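Local structure of long form salivary protein D7L1 (Culex quinquefasciatus, 6V4C) at residues K241-Y244 with D245-E249. The protein binds and sequesters adenine nucleotides, ADP and ATP most tightly, and so inhibits platelet aggregation and hemostasis during mosquito blood feeding. Residues are numbered along the deposited sequence; the frame is centred on the assembly and turned at random.
With ZN (zinc ion), chain L.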
loop_
_atom_site.group_PDB
_atom_site.type_symbol
_atom_site.label_atom_id
_atom_site.label_comp_id
_atom_site.label_asym_id
_atom_site.label_seq_id
_atom_site.Cartn_x
_atom_site.Cartn_y
_atom_site.Cartn_z
ATOM N N LYS A 241 10.020 -17.962 3.441
ATOM C CA LYS A 241 10.444 -19.260 2.926
ATOM C C LYS A 241 9.333 -20.298 3.027
ATOM O O LYS A 241 9.224 -21.172 2.159
ATOM C CB LYS A 241 11.703 -19.736 3.653
ATOM C CG LYS A 241 12.380 -20.950 3.012
ATOM C CD LYS A 241 12.505 -20.771 1.498
ATOM C CE LYS A 241 13.571 -21.675 0.895
ATOM N NZ LYS A 241 13.306 -23.123 1.119
ATOM N N CYS A 242 8.500 -20.214 4.068
ATOM C CA CYS A 242 7.379 -21.139 4.196
ATOM C C CYS A 242 6.386 -20.968 3.050
ATOM O O CYS A 242 5.898 -21.955 2.488
ATOM C CB CYS A 242 6.710 -20.954 5.562
ATOM S SG CYS A 242 7.639 -21.703 6.955
ATOM N N ILE A 243 6.083 -19.720 2.681
ATOM C CA ILE A 243 5.208 -19.463 1.538
ATOM C C ILE A 243 5.876 -19.912 0.243
ATOM O O ILE A 243 5.237 -20.510 -0.632
ATOM C CB ILE A 243 4.834 -17.971 1.493
ATOM C CG1 ILE A 243 4.161 -17.546 2.799
ATOM C CG2 ILE A 243 3.950 -17.677 0.286
ATOM C CD1 ILE A 243 4.223 -16.057 3.052
ATOM N N TYR A 244 7.169 -19.614 0.101
ATOM C CA TYR A 244 7.945 -20.047 -1.059
ATOM C C TYR A 244 7.849 -21.556 -1.256
ATOM O O TYR A 244 7.582 -22.036 -2.364
ATOM C CB TYR A 244 9.399 -19.622 -0.833
ATOM C CG TYR A 244 10.353 -19.783 -1.996
ATOM C CD1 TYR A 244 10.897 -21.022 -2.313
ATOM C CD2 TYR A 244 10.758 -18.681 -2.740
ATOM C CE1 TYR A 244 11.788 -21.165 -3.359
ATOM C CE2 TYR A 244 11.649 -18.814 -3.787
ATOM C CZ TYR A 244 12.161 -20.057 -4.093
ATOM O OH TYR A 244 13.052 -20.191 -5.133
ATOM N N ASP A 245 8.061 -22.322 -0.184
ATOM C CA ASP A 245 8.042 -23.777 -0.297
ATOM C C ASP A 245 6.636 -24.299 -0.564
ATOM O O ASP A 245 6.460 -25.261 -1.321
ATOM C CB ASP A 245 8.619 -24.412 0.967
ATOM C CG ASP A 245 10.096 -24.126 1.141
ATOM O OD1 ASP A 245 10.777 -23.860 0.126
ATOM O OD2 ASP A 245 10.576 -24.166 2.292
ATOM N N GLY A 246 5.624 -23.678 0.045
ATOM C CA GLY A 246 4.259 -24.138 -0.160
ATOM C C GLY A 246 3.777 -23.933 -1.583
ATOM O O GLY A 246 3.185 -24.831 -2.188
ATOM N N LEU A 247 4.027 -22.747 -2.140
ATOM C CA LEU A 247 3.599 -22.458 -3.502
ATOM C C LEU A 247 4.556 -23.008 -4.549
ATOM O O LEU A 247 4.133 -23.261 -5.681
ATOM C CB LEU A 247 3.449 -20.946 -3.698
ATOM C CG LEU A 247 2.389 -20.229 -2.859
ATOM C CD1 LEU A 247 2.505 -18.724 -3.028
ATOM C CD2 LEU A 247 0.989 -20.697 -3.231
ATOM N N GLY A 248 5.823 -23.209 -4.203
ATOM C CA GLY A 248 6.831 -23.549 -5.188
ATOM C C GLY A 248 7.427 -22.322 -5.845
ATOM O O GLY A 248 6.778 -21.275 -5.897
ATOM N N GLU A 249 8.656 -22.438 -6.353
ATOM C CA GLU A 249 9.357 -21.266 -6.871
ATOM C C GLU A 249 8.600 -20.621 -8.027
ATOM O O GLU A 249 8.479 -19.394 -8.086
ATOM C CB GLU A 249 10.774 -21.639 -7.308
ATOM C CG GLU A 249 11.522 -20.497 -7.993
ATOM C CD GLU A 249 12.866 -20.921 -8.533
ATOM O OE1 GLU A 249 12.936 -21.986 -9.179
ATOM O OE2 GLU A 249 13.854 -20.195 -8.300
HETATM ZN ZN ZN L . 15.319 -20.841 -9.524
#
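Four successive i to i+4 backbone bonds, Asp245 N to Lys241 O through Gly248 N to Tyr244 O, carry the last turn of helix 235-247 to its C-terminal end. The motif is a helix C-terminus stopped by a glycine. Gly248 leaves helical angles with a positive phi of 86°, and helix 249-263 starts directly after it. The Gly248 N to Tyr244 O bond is short at 2.8 Å but bent, with an N-H...O angle of 130°. Helix 235-247 is part of the second odorant-binding-protein-like (PBP/GOBP) unit, and Cys242 ties it to Cys228 by a disulfide.

On the surface, Lys241 and Asp245 form an i to i+4 salt bridge. Bends at chi2 and chi4 curl the lysine chain so that NZ comes in near the carboxylate plane, between the two oxygens. Lys241 NZ reaches Asp245 OD1 at 2.8 Å, on its syn lone pair, and Asp245 OD2 weakly at 3.1 Å. Phe174 meets the same lysine by a cation-pi contact. Elsewhere on the helix, buried Ile243 and partly exposed Leu247 lie side by side, with Ile243 CG2 3.8 Å from Leu247 CD1.

The Tyr244 and Glu249 side chains also lie side by side, with Tyr244 OH 3.3 Å from Glu249 CG. Ring and carboxylate planes are 54° apart. Glu249 CA lies over one ring face, while Asp245 OD1 sits at the edge near the ring plane. Tyr244 OH hydrogen-bonds His172 O. His172 also binds the zinc ion through ND1, so the tyrosine links this helix to the backbone of a metal ligand. Glu249 OE2 binds the zinc ion at 2.0 Å.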